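PDB 6AII: beta-agarase from Persicobacter, which probably hydrolyses the beta-1,4 linkages of agarose to release neoagarobiose. Local coordinates for residues D189-V199 / F262-Y270. Numbering follows the deposited sequence.
Sequences DDYQPRDEEGV and FNVLDKYNY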
ATOM      1  N   ASP A 189      14.292  16.106   3.000  1.00 32.96           N
ATOM      2  CA  ASP A 189      12.987  16.585   3.236  1.00 30.56           C
ATOM      3  C   ASP A 189      11.989  15.526   2.727  1.00 28.82           C
ATOM      4  O   ASP A 189      12.237  14.858   1.745  1.00 27.70           O
ATOM      5  CB  ASP A 189      12.744  17.899   2.501  1.00 36.54           C
ATOM      6  CG  ASP A 189      13.768  18.954   2.891  1.00 44.62           C
ATOM      7  OD1 ASP A 189      13.898  19.176   4.092  1.00 41.77           O
ATOM      8  OD2 ASP A 189      14.416  19.508   1.988  1.00 44.24           O
ATOM      9  N   ASP A 190      10.852  15.490   3.389  1.00 29.77           N
ATOM     10  CA  ASP A 190       9.732  14.613   2.961  1.00 27.58           C
ATOM     11  C   ASP A 190       8.416  15.378   3.079  1.00 24.32           C
ATOM     12  O   ASP A 190       7.951  15.662   4.217  1.00 27.05           O
ATOM     13  CB  ASP A 190       9.721  13.452   3.921  1.00 26.52           C
ATOM     14  CG  ASP A 190       8.579  12.475   3.713  1.00 28.32           C
ATOM     15  OD1 ASP A 190       7.725  12.752   2.865  1.00 25.99           O
ATOM     16  OD2 ASP A 190       8.574  11.483   4.454  1.00 29.70           O
ATOM     17  N   TYR A 191       7.774  15.722   1.971  1.00 22.19           N
ATOM     18  CA  TYR A 191       6.457  16.287   1.997  1.00 22.45           C
ATOM     19  C   TYR A 191       5.428  15.174   1.733  1.00 21.64           C
ATOM     20  O   TYR A 191       5.502  14.492   0.697  1.00 19.72           O
ATOM     21  CB  TYR A 191       6.214  17.375   0.932  1.00 23.47           C
ATOM     22  CG  TYR A 191       4.769  17.760   0.769  1.00 22.45           C
ATOM     23  CD1 TYR A 191       4.053  18.331   1.799  1.00 21.70           C
ATOM     24  CD2 TYR A 191       4.048  17.383  -0.367  1.00 22.23           C
ATOM     25  CE1 TYR A 191       2.703  18.634   1.685  1.00 22.63           C
ATOM     26  CE2 TYR A 191       2.690  17.643  -0.484  1.00 20.34           C
ATOM     27  CZ  TYR A 191       2.002  18.237   0.554  1.00 21.68           C
ATOM     28  OH  TYR A 191       0.669  18.475   0.517  1.00 23.96           O
ATOM     29  N   GLN A 192       4.461  15.067   2.639  1.00 22.46           N
ATOM     30  CA  GLN A 192       3.230  14.363   2.309  1.00 23.83           C
ATOM     31  C   GLN A 192       2.070  15.176   2.828  1.00 21.90           C
ATOM     32  O   GLN A 192       2.185  15.835   3.858  1.00 22.32           O
ATOM     33  CB  GLN A 192       3.186  12.953   2.905  1.00 26.33           C
ATOM     34  CG  GLN A 192       2.918  12.905   4.381  1.00 26.62           C
ATOM     35  CD  GLN A 192       2.605  11.518   4.901  1.00 25.75           C
ATOM     36  OE1 GLN A 192       1.751  10.811   4.379  1.00 24.58           O
ATOM     37  NE2 GLN A 192       3.340  11.138   5.932  1.00 23.55           N
ATOM     38  N   PRO A 193       0.952  15.099   2.141  1.00 20.43           N
ATOM     39  CA  PRO A 193      -0.249  15.720   2.693  1.00 20.89           C
ATOM     40  C   PRO A 193      -0.573  15.087   4.044  1.00 19.75           C
ATOM     41  O   PRO A 193      -0.392  13.893   4.236  1.00 19.89           O
ATOM     42  CB  PRO A 193      -1.336  15.404   1.666  1.00 19.99           C
ATOM     43  CG  PRO A 193      -0.820  14.173   1.005  1.00 22.20           C
ATOM     44  CD  PRO A 193       0.663  14.419   0.873  1.00 20.63           C
ATOM     45  N   ARG A 194      -0.908  15.952   5.020  1.00 19.98           N
ATOM     46  CA  ARG A 194      -1.271  15.534   6.363  1.00 18.37           C
ATOM     47  C   ARG A 194      -1.811  16.765   7.085  1.00 19.85           C
ATOM     48  O   ARG A 194      -1.671  17.925   6.582  1.00 21.36           O
ATOM     49  CB  ARG A 194      -0.088  14.935   7.126  1.00 20.87           C
ATOM     50  CG  ARG A 194       1.137  15.845   7.194  1.00 22.65           C
ATOM     51  CD  ARG A 194       2.394  15.055   7.504  1.00 25.13           C
ATOM     52  NE  ARG A 194       3.640  15.824   7.637  1.00 28.52           N
ATOM     53  CZ  ARG A 194       4.232  16.066   8.798  1.00 31.97           C
ATOM     54  NH1 ARG A 194       3.625  15.684   9.913  1.00 29.57           N
ATOM     55  NH2 ARG A 194       5.473  16.579   8.823  1.00 28.29           N
ATOM     56  N   ASP A 195      -2.403  16.520   8.214  1.00 20.64           N
ATOM     57  CA  ASP A 195      -3.092  17.606   8.963  1.00 19.81           C
ATOM     58  C   ASP A 195      -2.125  18.775   9.224  1.00 20.99           C
ATOM     59  O   ASP A 195      -2.562  19.932   9.032  1.00 22.67           O
ATOM     60  CB  ASP A 195      -3.724  17.134  10.266  1.00 19.62           C
ATOM     61  CG  ASP A 195      -4.869  16.158  10.124  1.00 22.16           C
ATOM     62  OD1 ASP A 195      -5.287  15.920   8.977  1.00 21.54           O
ATOM     63  OD2 ASP A 195      -5.317  15.663  11.178  1.00 23.89           O
ATOM     64  N   GLU A 196      -0.899  18.456   9.611  1.00 21.18           N
ATOM     65  CA  GLU A 196       0.124  19.432  10.011  1.00 23.74           C
ATOM     66  C   GLU A 196       0.573  20.233   8.794  1.00 25.05           C
ATOM     67  O   GLU A 196       1.136  21.328   8.964  1.00 28.16           O
ATOM     68  CB  GLU A 196       1.304  18.779  10.728  1.00 24.53           C
ATOM     69  CG  GLU A 196       0.919  18.111  12.034  1.00 26.13           C
ATOM     70  CD  GLU A 196       0.255  16.743  11.885  1.00 28.75           C
ATOM     71  OE1 GLU A 196       0.352  16.154  10.761  1.00 26.74           O
ATOM     72  OE2 GLU A 196      -0.332  16.271  12.876  1.00 26.97           O
ATOM     73  N   GLU A 197       0.308  19.756   7.572  1.00 23.01           N
ATOM     74  CA  GLU A 197       0.615  20.528   6.371  1.00 24.61           C
ATOM     75  C   GLU A 197      -0.639  21.225   5.825  1.00 24.09           C
ATOM     76  O   GLU A 197      -0.567  21.912   4.794  1.00 26.02           O
ATOM     77  CB  GLU A 197       1.217  19.609   5.317  1.00 22.13           C
ATOM     78  CG  GLU A 197       2.549  19.013   5.658  1.00 24.28           C
ATOM     79  CD  GLU A 197       3.760  19.930   5.444  1.00 27.55           C
ATOM     80  OE1 GLU A 197       3.544  21.163   5.245  1.00 27.65           O
ATOM     81  OE2 GLU A 197       4.880  19.388   5.411  1.00 30.53           O
ATOM     82  N   GLY A 198      -1.782  21.078   6.473  1.00 22.63           N
ATOM     83  CA  GLY A 198      -2.997  21.701   6.049  1.00 23.32           C
ATOM     84  C   GLY A 198      -3.729  20.979   4.938  1.00 25.03           C
ATOM     85  O   GLY A 198      -4.514  21.583   4.220  1.00 26.98           O
ATOM     86  N   VAL A 199      -3.536  19.651   4.852  1.00 22.14           N
ATOM     87  CA  VAL A 199      -4.274  18.857   3.896  1.00 20.27           C
ATOM     88  C   VAL A 199      -4.935  17.690   4.661  1.00 21.17           C
ATOM     89  O   VAL A 199      -4.220  16.779   5.095  1.00 21.31           O
ATOM     90  CB  VAL A 199      -3.373  18.356   2.743  1.00 24.19           C
ATOM     91  CG1 VAL A 199      -4.195  17.607   1.709  1.00 22.92           C
ATOM     92  CG2 VAL A 199      -2.583  19.469   2.072  1.00 27.04           C
ATOM     93  N   PHE A 262      -1.569  26.532  -1.553  1.00 27.99           N
ATOM     94  CA  PHE A 262      -0.374  25.922  -2.108  1.00 26.31           C
ATOM     95  C   PHE A 262      -0.806  24.692  -2.922  1.00 26.10           C
ATOM     96  O   PHE A 262      -1.984  24.260  -2.822  1.00 26.75           O
ATOM     97  CB  PHE A 262       0.581  25.500  -0.981  1.00 26.47           C
ATOM     98  CG  PHE A 262      -0.100  24.702   0.107  1.00 28.39           C
ATOM     99  CD1 PHE A 262      -0.255  23.319  -0.029  1.00 30.10           C
ATOM    100  CD2 PHE A 262      -0.626  25.322   1.236  1.00 33.47           C
ATOM    101  CE1 PHE A 262      -0.893  22.581   0.963  1.00 30.14           C
ATOM    102  CE2 PHE A 262      -1.273  24.575   2.222  1.00 31.31           C
ATOM    103  CZ  PHE A 262      -1.415  23.213   2.073  1.00 30.88           C
ATOM    104  N   ASN A 263       0.086  24.214  -3.746  1.00 27.26           N
ATOM    105  CA  ASN A 263      -0.152  22.981  -4.509  1.00 25.01           C
ATOM    106  C   ASN A 263      -0.142  21.813  -3.510  1.00 26.23           C
ATOM    107  O   ASN A 263       0.838  21.651  -2.779  1.00 25.00           O
ATOM    108  CB  ASN A 263       0.898  22.825  -5.596  1.00 25.77           C
ATOM    109  CG  ASN A 263       0.683  21.594  -6.454  1.00 28.72           C
ATOM    110  OD1 ASN A 263       0.925  20.485  -5.980  1.00 29.03           O
ATOM    111  ND2 ASN A 263       0.245  21.785  -7.702  1.00 26.80           N
ATOM    112  N   VAL A 264      -1.194  20.988  -3.484  1.00 24.25           N
ATOM    113  CA  VAL A 264      -1.250  19.941  -2.417  1.00 23.66           C
ATOM    114  C   VAL A 264      -0.505  18.680  -2.817  1.00 23.94           C
ATOM    115  O   VAL A 264      -0.255  17.879  -1.895  1.00 24.71           O
ATOM    116  CB  VAL A 264      -2.699  19.620  -2.033  1.00 24.83           C
ATOM    117  CG1 VAL A 264      -3.412  20.824  -1.494  1.00 24.49           C
ATOM    118  CG2 VAL A 264      -3.469  18.953  -3.168  1.00 25.94           C
ATOM    119  N   LEU A 265      -0.067  18.535  -4.081  1.00 22.90           N
ATOM    120  CA  LEU A 265       0.796  17.413  -4.469  1.00 24.74           C
ATOM    121  C   LEU A 265       2.269  17.679  -4.180  1.00 24.19           C
ATOM    122  O   LEU A 265       2.969  16.765  -3.816  1.00 23.92           O
ATOM    123  CB  LEU A 265       0.603  17.029  -5.916  1.00 23.82           C
ATOM    124  CG  LEU A 265      -0.828  16.522  -6.049  1.00 30.98           C
ATOM    125  CD1 LEU A 265      -1.755  17.551  -6.667  1.00 27.88           C
ATOM    126  CD2 LEU A 265      -0.931  15.152  -6.614  1.00 36.74           C
ATOM    127  N   ASP A 266       2.659  18.950  -4.288  1.00 24.62           N
ATOM    128  CA  ASP A 266       4.098  19.329  -4.125  1.00 24.43           C
ATOM    129  C   ASP A 266       4.186  20.703  -3.475  1.00 25.19           C
ATOM    130  O   ASP A 266       4.436  21.713  -4.127  1.00 25.49           O
ATOM    131  CB  ASP A 266       4.821  19.255  -5.468  1.00 26.28           C
ATOM    132  CG  ASP A 266       6.306  19.608  -5.371  1.00 27.76           C
ATOM    133  OD1 ASP A 266       6.868  19.495  -4.248  1.00 25.49           O
ATOM    134  OD2 ASP A 266       6.886  19.939  -6.426  1.00 26.94           O
ATOM    135  N   LYS A 267       3.954  20.735  -2.192  1.00 22.90           N
ATOM    136  CA  LYS A 267       3.691  21.970  -1.485  1.00 23.35           C
ATOM    137  C   LYS A 267       4.899  22.914  -1.542  1.00 25.08           C
ATOM    138  O   LYS A 267       4.695  24.124  -1.661  1.00 28.87           O
ATOM    139  CB  LYS A 267       3.359  21.651  -0.033  1.00 23.87           C
ATOM    140  CG  LYS A 267       3.122  22.865   0.839  1.00 26.79           C
ATOM    141  CD  LYS A 267       2.588  22.515   2.215  1.00 26.93           C
ATOM    142  CE  LYS A 267       2.298  23.758   3.038  1.00 28.19           C
ATOM    143  NZ  LYS A 267       1.672  23.432   4.351  1.00 28.35           N
ATOM    144  N   TYR A 268       6.067  22.356  -1.408  1.00 26.28           N
ATOM    145  CA  TYR A 268       7.315  23.166  -1.252  1.00 28.69           C
ATOM    146  C   TYR A 268       8.103  23.133  -2.564  1.00 31.06           C
ATOM    147  O   TYR A 268       9.282  23.496  -2.558  1.00 30.07           O
ATOM    148  CB  TYR A 268       8.128  22.631  -0.081  1.00 27.83           C
ATOM    149  CG  TYR A 268       7.400  22.733   1.217  1.00 30.09           C
ATOM    150  CD1 TYR A 268       7.196  23.946   1.840  1.00 29.05           C
ATOM    151  CD2 TYR A 268       6.838  21.593   1.794  1.00 31.65           C
ATOM    152  CE1 TYR A 268       6.465  24.036   3.006  1.00 33.73           C
ATOM    153  CE2 TYR A 268       6.121  21.669   2.968  1.00 31.31           C
ATOM    154  CZ  TYR A 268       5.955  22.887   3.600  1.00 32.69           C
ATOM    155  OH  TYR A 268       5.269  22.945   4.771  1.00 28.83           O
ATOM    156  N   ASN A 269       7.480  22.681  -3.641  1.00 29.03           N
ATOM    157  CA  ASN A 269       8.079  22.633  -4.997  1.00 32.35           C
ATOM    158  C   ASN A 269       9.407  21.880  -5.012  1.00 34.52           C
ATOM    159  O   ASN A 269      10.450  22.384  -5.452  1.00 36.58           O
ATOM    160  CB  ASN A 269       8.308  24.024  -5.578  1.00 35.41           C
ATOM    161  CG  ASN A 269       8.766  23.930  -7.018  1.00 41.02           C
ATOM    162  OD1 ASN A 269       8.785  22.839  -7.594  1.00 43.63           O
ATOM    163  ND2 ASN A 269       9.234  25.038  -7.572  1.00 39.70           N
ATOM    164  N   TYR A 270       9.371  20.657  -4.568  1.00 26.22           N
ATOM    165  CA  TYR A 270      10.512  19.796  -4.656  1.00 27.58           C
ATOM    166  C   TYR A 270      10.656  19.134  -6.028  1.00 32.52           C
ATOM    167  O   TYR A 270      11.657  18.401  -6.219  1.00 35.75           O
ATOM    168  CB  TYR A 270      10.487  18.662  -3.651  1.00 28.80           C
ATOM    169  CG  TYR A 270      10.424  19.069  -2.217  1.00 28.22           C
ATOM    170  CD1 TYR A 270      10.964  20.271  -1.759  1.00 28.94           C
ATOM    171  CD2 TYR A 270       9.919  18.188  -1.286  1.00 25.63           C
ATOM    172  CE1 TYR A 270      10.908  20.604  -0.417  1.00 28.89           C
ATOM    173  CE2 TYR A 270       9.845  18.521   0.047  1.00 27.83           C
ATOM    174  CZ  TYR A 270      10.348  19.728   0.494  1.00 30.67           C
ATOM    175  OH  TYR A 270      10.284  20.056   1.832  1.00 30.54           O
TER
HETATM  176  O   HOH W   1       8.548  18.739   3.769  1.00 36.84           O
HETATM  177  O   HOH W   2       1.454  23.874   7.476  1.00 49.99           O
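Glu-197 OE1 accepts two bonds from the loop 262-270: Tyr-268 OH donates at 2.5 Å, to the lone pair on the side of OE2, and Lys-267 NZ makes a salt bridge at 3.1 Å, nearly in line with the C-O bond. In the beta-jelly roll of GH16 enzymes, this loop leads from strand 255-259 of one sheet to strand 280-287 of the other, and here it packs against strand 189-191, which pairs with strand 173-181, and the 3-10 segment 195-197 that follows. Lys-267 NZ also donates to Glu-197 O at 2.7 Å, so the ammonium bridges the backbone and carboxylate of one residue. It gets there because the lysine is fully extended, with CG trans to the backbone N (chi1 177°). Its methylenes run along three rings: CB lies over one face of Tyr-191, 3.7 Å from the centroid and 18° off the normal, a CH-pi contact, while CG and CE lie over the centres of the Tyr-268 and Phe-262 rings. Pro-193 N approaches the other face of Tyr-191, and Val-264 O and Leu-265 O line its edge. Tyr-191 OH donates to Val-264 O at 2.7 Å, tilted 34° from the carbonyl plane; Leu-265 O is hydrogen-bonded to His-177 NE2. Replacing Tyr-191 with an alanine would probably leave Val-264 O without this donor and open a gap beneath Lys-267 CB, which would lose its CH-pi partner. Tyr-270 CE2 touches Tyr-191 CB at 3.9 Å. A type I turn from Asp-266 to Asn-269 presents Lys-267 and Tyr-268 at its two central positions; Asp-266 OD1 accepts from Tyr-270 N, and Asp-266 OD2 is hydrogen-bonded to Thr-271 OG1. At the opposite end, Val-199 CG2 meets the Phe-262 ring in its plane, 3.7 Å from CE1.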